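Local coordinates for protein putative lipase (Bacteroides thetaiotaomicron VPI-5482, PDB 3BZW) that probably hydrolyses ester bonds of lipids, perhaps lysophospholipids, as a member of the GDSL-like (SGNH) hydrolase family, at residues W71-V74 against P75-A78; Y187-G190 against C191-I195. All blocks are in the same frame, centred on the assembly; numbering follows the deposited sequence.

Overall arrangement
The two contacts are both local, each within one continuous piece of chain, and they share no helix or strand. Contact 1 is buried: residues 71-78 lead from a loop into the start of helix 74-85, with helix 143-157 packed against them. Contact 2 lies at the surface, in the loop that leads from strand 180-182 to helix 195-210, where a second subunit reaches it. Their centres are 23 Å apart and they do not touch. The chemistry differs with place: in contact 1 a buried carboxylate is matched by charged and amide donors, whereas in contact 2 a neutral asparagine oxygen binds backbone N-H groups and a tyrosine ring faces the neighbouring subunit.

Contact 1 of 2, residues W71-V74 against P75-A78; sequences WDDV and PRQA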
ATOM      1  N   TRP A  71     -17.040  20.455 -24.826  1.00  4.30           N
ATOM      2  CA  TRP A  71     -18.189  19.658 -24.419  1.00  4.71           C
ATOM      3  C   TRP A  71     -19.465  20.462 -24.192  1.00  4.20           C
ATOM      4  O   TRP A  71     -20.554  19.888 -24.146  1.00  5.01           O
ATOM      5  CB  TRP A  71     -17.872  18.833 -23.159  1.00  3.84           C
ATOM      6  CG  TRP A  71     -17.647  17.377 -23.461  1.00  3.80           C
ATOM      7  CD1 TRP A  71     -16.464  16.775 -23.798  1.00  4.18           C
ATOM      8  CD2 TRP A  71     -18.646  16.351 -23.511  1.00  3.95           C
ATOM      9  NE1 TRP A  71     -16.667  15.437 -24.057  1.00  2.97           N
ATOM     10  CE2 TRP A  71     -17.997  15.151 -23.889  1.00  4.14           C
ATOM     11  CE3 TRP A  71     -20.031  16.328 -23.278  1.00  4.77           C
ATOM     12  CZ2 TRP A  71     -18.686  13.942 -24.037  1.00  5.26           C
ATOM     13  CZ3 TRP A  71     -20.716  15.126 -23.425  1.00  5.71           C
ATOM     14  CH2 TRP A  71     -20.042  13.950 -23.803  1.00  5.25           C
ATOM     15  N   ASP A  72     -19.351  21.783 -24.068  1.00  5.69           N
ATOM     16  CA  ASP A  72     -20.547  22.600 -23.856  1.00  7.39           C
ATOM     17  C   ASP A  72     -21.341  22.761 -25.150  1.00  6.82           C
ATOM     18  O   ASP A  72     -22.481  23.227 -25.136  1.00  6.81           O
ATOM     19  CB  ASP A  72     -20.175  23.980 -23.285  1.00  6.99           C
ATOM     20  CG  ASP A  72     -19.309  24.800 -24.229  1.00 10.00           C
ATOM     21  OD1 ASP A  72     -18.564  24.210 -25.039  1.00 11.88           O
ATOM     22  OD2 ASP A  72     -19.357  26.045 -24.142  1.00 10.81           O
ATOM     23  N   ASP A  73     -20.741  22.345 -26.262  1.00  6.70           N
ATOM     24  CA  ASP A  73     -21.380  22.456 -27.569  1.00  7.79           C
ATOM     25  C   ASP A  73     -22.058  21.155 -28.011  1.00  7.10           C
ATOM     26  O   ASP A  73     -22.654  21.098 -29.086  1.00  7.62           O
ATOM     27  CB  ASP A  73     -20.338  22.886 -28.613  1.00  8.02           C
ATOM     28  CG  ASP A  73     -20.967  23.420 -29.895  1.00 10.13           C
ATOM     29  OD1 ASP A  73     -21.858  24.298 -29.802  1.00  6.46           O
ATOM     30  OD2 ASP A  73     -20.562  22.974 -30.992  1.00  7.56           O
ATOM     31  N   VAL A  74     -21.983  20.118 -27.180  1.00  4.79           N
ATOM     32  CA  VAL A  74     -22.590  18.832 -27.522  1.00  5.90           C
ATOM     33  C   VAL A  74     -24.109  18.912 -27.714  1.00  5.23           C
ATOM     34  O   VAL A  74     -24.643  18.347 -28.665  1.00  4.02           O
ATOM     35  CB  VAL A  74     -22.238  17.752 -26.471  1.00  4.33           C
ATOM     36  CG1 VAL A  74     -23.074  16.488 -26.698  1.00  6.54           C
ATOM     37  CG2 VAL A  74     -20.751  17.413 -26.574  1.00  3.23           C
ATOM     38  N   PRO A  75     -24.827  19.603 -26.810  1.00  6.53           N
ATOM     39  CA  PRO A  75     -26.281  19.705 -26.974  1.00  6.09           C
ATOM     40  C   PRO A  75     -26.668  20.376 -28.297  1.00  6.29           C
ATOM     41  O   PRO A  75     -27.573  19.916 -28.992  1.00  6.10           O
ATOM     42  CB  PRO A  75     -26.706  20.530 -25.759  1.00  7.46           C
ATOM     43  CG  PRO A  75     -25.733  20.074 -24.711  1.00  6.67           C
ATOM     44  CD  PRO A  75     -24.420  20.084 -25.476  1.00  6.94           C
ATOM     45  N   ARG A  76     -25.982  21.466 -28.637  1.00  5.40           N
ATOM     46  CA  ARG A  76     -26.273  22.190 -29.874  1.00  7.42           C
ATOM     47  C   ARG A  76     -26.038  21.315 -31.100  1.00  6.21           C
ATOM     48  O   ARG A  76     -26.834  21.324 -32.041  1.00  5.75           O
ATOM     49  CB  ARG A  76     -25.402  23.440 -29.995  1.00  8.63           C
ATOM     50  CG  ARG A  76     -25.697  24.269 -31.244  1.00 12.48           C
ATOM     51  CD  ARG A  76     -24.590  25.284 -31.519  1.00 15.11           C
ATOM     52  NE  ARG A  76     -23.368  24.636 -31.994  1.00 14.68           N
ATOM     53  CZ  ARG A  76     -23.207  24.145 -33.219  1.00 14.70           C
ATOM     54  NH1 ARG A  76     -24.188  24.231 -34.109  1.00 15.43           N
ATOM     55  NH2 ARG A  76     -22.069  23.555 -33.551  1.00 13.83           N
ATOM     56  N   GLN A  77     -24.939  20.568 -31.098  1.00  5.47           N
ATOM     57  CA  GLN A  77     -24.647  19.697 -32.227  1.00  5.15           C
ATOM     58  C   GLN A  77     -25.662  18.557 -32.292  1.00  4.18           C
ATOM     59  O   GLN A  77     -26.086  18.161 -33.375  1.00  5.23           O
ATOM     60  CB  GLN A  77     -23.220  19.144 -32.125  1.00  3.23           C
ATOM     61  CG  GLN A  77     -22.133  20.167 -32.483  1.00  3.13           C
ATOM     62  CD  GLN A  77     -20.732  19.567 -32.477  1.00  4.45           C
ATOM     63  OE1 GLN A  77     -20.537  18.419 -32.877  1.00  5.47           O
ATOM     64  NE2 GLN A  77     -19.747  20.353 -32.043  1.00  2.46           N
ATOM     65  N   ALA A  78     -26.058  18.038 -31.133  1.00  5.41           N
ATOM     66  CA  ALA A  78     -27.032  16.950 -31.089  1.00  6.39           C
ATOM     67  C   ALA A  78     -28.382  17.453 -31.592  1.00  7.02           C
ATOM     68  O   ALA A  78     -29.089  16.751 -32.315  1.00  6.60           O
ATOM     69  CB  ALA A  78     -27.169  16.421 -29.665  1.00  6.70           C
TER
HETATM   70  O   HOH W   1     -24.723  23.370 -26.699  1.00  6.10           O
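Asp73 and Arg76 form a side-on salt bridge at the start of helix 74-85. Asp73 CG stands anti to its own backbone nitrogen (chi1 -163°), which swings the carboxylate toward Arg76, the carboxylate and guanidinium planes only 27° apart. Arg76 NE meets Asp73 OD1 on its syn side at 2.7 Å, and Arg76 NH2 reaches the syn lone pair of Asp73 OD2 at 3.0 Å. Asp73 OD2 also accepts from Gln77 NE2 at 2.9 Å, on its anti side and nearly straight (172°), and Arg69 adds a further salt bridge. A glutamine suits position 77 because its OE1 accepts from Gly33 N, in the family's GDS signature. In the backbone, Gln77 N donates to Asp73 O (3.1 Å) and Ala78 N to Val74 O (2.9 Å). Val74 and Pro75 supply the apolar side: Val74 CB presses tightly on Pro75 CD at 3.3 Å, and Val74 CG2 lies over one face of the Trp71 ring, toward its rim. Pro75, in the first turn, has no N-H to leave without a partner; it touches Ile149, and Val74 touches Leu154, on helix 143-157. A leucine in place of Asp73 would probably leave Arg76 and Arg69 without their shared counter-charge and take one acceptor from Gln77 NE2. With so many donors round it, the buried carboxylate is likely to stay ionised, and through Gln77 and Gly33 it links this helix start to the end of strand 28-33.

Contact 2 of 2, residues Y187-G190 against C191-I195; sequences YQNG and CGEYI
Asn189 OD1 is gripped by two backbone N-H groups, those of Cys191 and Glu193, each at 3.0 Å. The bond from Cys191 N makes an Asx turn, and it is superimposed on a type I beta turn from Asn189 to Gly192. The two N-H groups approach from opposite faces of the amide plane, each well out of it and so not along a lone pair. Asn189 can meet them because CG sits between the backbone N and the carbonyl carbon (chi1 56°), folding the amide back over the turn; its ND2 is then held by Tyr101 O and Tyr198 OH. The beta turn itself closes through a weak bond from Gly192 N to Asn189 O. Beyond it, Asn189 N donates to Glu193 O at 2.8 Å, tying the two arms together. Glycine fits position 192, where phi is positive (70°), a value strained for residues with a CB. Where the arms lead away, the Tyr194 ring packs with one face against Gln188 and its hydroxyl bonds Glu113 of the second subunit, while Arg134 of that subunit makes a cation-pi contact with the ring. Gln188 contributes its aliphatic part here: its CG stands over the ring in a CH-pi contact, 3.5 Å from the Tyr194 centroid.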
ATOM      1  N   TYR A 187       2.389  19.346 -19.638  1.00  4.44           N
ATOM      2  CA  TYR A 187       2.052  20.504 -18.807  1.00  5.01           C
ATOM      3  C   TYR A 187       0.595  20.515 -18.356  1.00  5.04           C
ATOM      4  O   TYR A 187      -0.291  20.096 -19.102  1.00  6.21           O
ATOM      5  CB  TYR A 187       2.273  21.799 -19.583  1.00  5.33           C
ATOM      6  CG  TYR A 187       3.689  22.103 -19.994  1.00  6.42           C
ATOM      7  CD1 TYR A 187       4.545  22.789 -19.139  1.00  6.18           C
ATOM      8  CD2 TYR A 187       4.157  21.755 -21.263  1.00  5.87           C
ATOM      9  CE1 TYR A 187       5.838  23.134 -19.538  1.00  7.55           C
ATOM     10  CE2 TYR A 187       5.443  22.089 -21.674  1.00  6.64           C
ATOM     11  CZ  TYR A 187       6.276  22.782 -20.802  1.00  7.55           C
ATOM     12  OH  TYR A 187       7.543  23.123 -21.199  1.00  8.00           O
ATOM     13  N   GLN A 188       0.346  21.011 -17.146  1.00  3.95           N
ATOM     14  CA  GLN A 188      -1.025  21.141 -16.666  1.00  3.85           C
ATOM     15  C   GLN A 188      -1.554  22.368 -17.406  1.00  4.73           C
ATOM     16  O   GLN A 188      -0.766  23.191 -17.892  1.00  4.24           O
ATOM     17  CB  GLN A 188      -1.078  21.426 -15.155  1.00  4.80           C
ATOM     18  CG  GLN A 188      -0.514  20.326 -14.265  1.00  4.61           C
ATOM     19  CD  GLN A 188      -0.789  20.565 -12.782  1.00  6.67           C
ATOM     20  OE1 GLN A 188      -0.823  21.704 -12.320  1.00  6.11           O
ATOM     21  NE2 GLN A 188      -0.974  19.483 -12.032  1.00  5.88           N
ATOM     22  N   ASN A 189      -2.874  22.492 -17.502  1.00  3.82           N
ATOM     23  CA  ASN A 189      -3.459  23.651 -18.160  1.00  4.81           C
ATOM     24  C   ASN A 189      -3.550  24.788 -17.149  1.00  6.65           C
ATOM     25  O   ASN A 189      -2.930  24.734 -16.086  1.00  5.99           O
ATOM     26  CB  ASN A 189      -4.856  23.335 -18.709  1.00  4.44           C
ATOM     27  CG  ASN A 189      -5.803  22.820 -17.646  1.00  4.64           C
ATOM     28  OD1 ASN A 189      -5.564  22.981 -16.449  1.00  5.01           O
ATOM     29  ND2 ASN A 189      -6.895  22.210 -18.082  1.00  3.22           N
ATOM     30  N   GLY A 190      -4.342  25.803 -17.484  1.00  7.32           N
ATOM     31  CA  GLY A 190      -4.503  26.959 -16.622  1.00  8.94           C
ATOM     32  C   GLY A 190      -5.218  26.741 -15.302  1.00  9.73           C
ATOM     33  O   GLY A 190      -5.169  27.614 -14.433  1.00  9.72           O
ATOM     34  N   CYS A 191      -5.901  25.611 -15.135  1.00  9.79           N
ATOM     35  CA  CYS A 191      -6.575  25.375 -13.867  1.00  9.22           C
ATOM     36  C   CYS A 191      -5.966  24.209 -13.094  1.00  8.25           C
ATOM     37  O   CYS A 191      -6.624  23.581 -12.271  1.00  9.01           O
ATOM     38  CB  CYS A 191      -8.098  25.200 -14.056  1.00 10.20           C
ATOM     39  SG  CYS A 191      -8.684  23.876 -15.132  1.00 10.30           S
ATOM     40  N   GLY A 192      -4.691  23.944 -13.372  1.00  8.35           N
ATOM     41  CA  GLY A 192      -3.952  22.900 -12.679  1.00  7.47           C
ATOM     42  C   GLY A 192      -4.312  21.458 -12.961  1.00  7.08           C
ATOM     43  O   GLY A 192      -4.186  20.605 -12.085  1.00  5.94           O
ATOM     44  N   GLU A 193      -4.737  21.170 -14.183  1.00  6.73           N
ATOM     45  CA  GLU A 193      -5.114  19.809 -14.545  1.00  6.22           C
ATOM     46  C   GLU A 193      -4.324  19.302 -15.747  1.00  5.99           C
ATOM     47  O   GLU A 193      -3.963  20.074 -16.640  1.00  5.58           O
ATOM     48  CB  GLU A 193      -6.610  19.754 -14.879  1.00  6.23           C
ATOM     49  CG  GLU A 193      -7.537  20.144 -13.735  1.00  5.31           C
ATOM     50  CD  GLU A 193      -7.786  19.015 -12.753  1.00  7.18           C
ATOM     51  OE1 GLU A 193      -7.136  17.952 -12.867  1.00  7.87           O
ATOM     52  OE2 GLU A 193      -8.638  19.195 -11.859  1.00  6.73           O
ATOM     53  N   TYR A 194      -4.033  18.005 -15.754  1.00  4.77           N
ATOM     54  CA  TYR A 194      -3.342  17.405 -16.885  1.00  6.35           C
ATOM     55  C   TYR A 194      -4.455  16.913 -17.799  1.00  5.67           C
ATOM     56  O   TYR A 194      -5.598  16.768 -17.363  1.00  6.77           O
ATOM     57  CB  TYR A 194      -2.479  16.211 -16.453  1.00  5.42           C
ATOM     58  CG  TYR A 194      -1.215  16.581 -15.706  1.00  6.80           C
ATOM     59  CD1 TYR A 194      -1.092  16.334 -14.338  1.00  6.46           C
ATOM     60  CD2 TYR A 194      -0.133  17.166 -16.372  1.00  6.38           C
ATOM     61  CE1 TYR A 194       0.076  16.658 -13.649  1.00  5.55           C
ATOM     62  CE2 TYR A 194       1.042  17.494 -15.689  1.00  5.16           C
ATOM     63  CZ  TYR A 194       1.137  17.237 -14.326  1.00  7.69           C
ATOM     64  OH  TYR A 194       2.288  17.566 -13.640  1.00  7.01           O
ATOM     65  N   ILE A 195      -4.127  16.660 -19.061  1.00  4.68           N
ATOM     66  CA  ILE A 195      -5.108  16.167 -20.022  1.00  4.47           C
ATOM     67  C   ILE A 195      -5.805  14.924 -19.455  1.00  5.63           C
ATOM     68  O   ILE A 195      -6.965  14.652 -19.771  1.00  3.77           O
ATOM     69  CB  ILE A 195      -4.416  15.825 -21.378  1.00  5.40           C
ATOM     70  CG1 ILE A 195      -5.441  15.319 -22.395  1.00  4.18           C
ATOM     71  CG2 ILE A 195      -3.332  14.784 -21.162  1.00  3.89           C
ATOM     72  CD1 ILE A 195      -6.474  16.356 -22.819  1.00  3.84           C
TER
HETATM   73  O   HOH W   2      -1.520  17.506 -19.598  1.00  2.33           O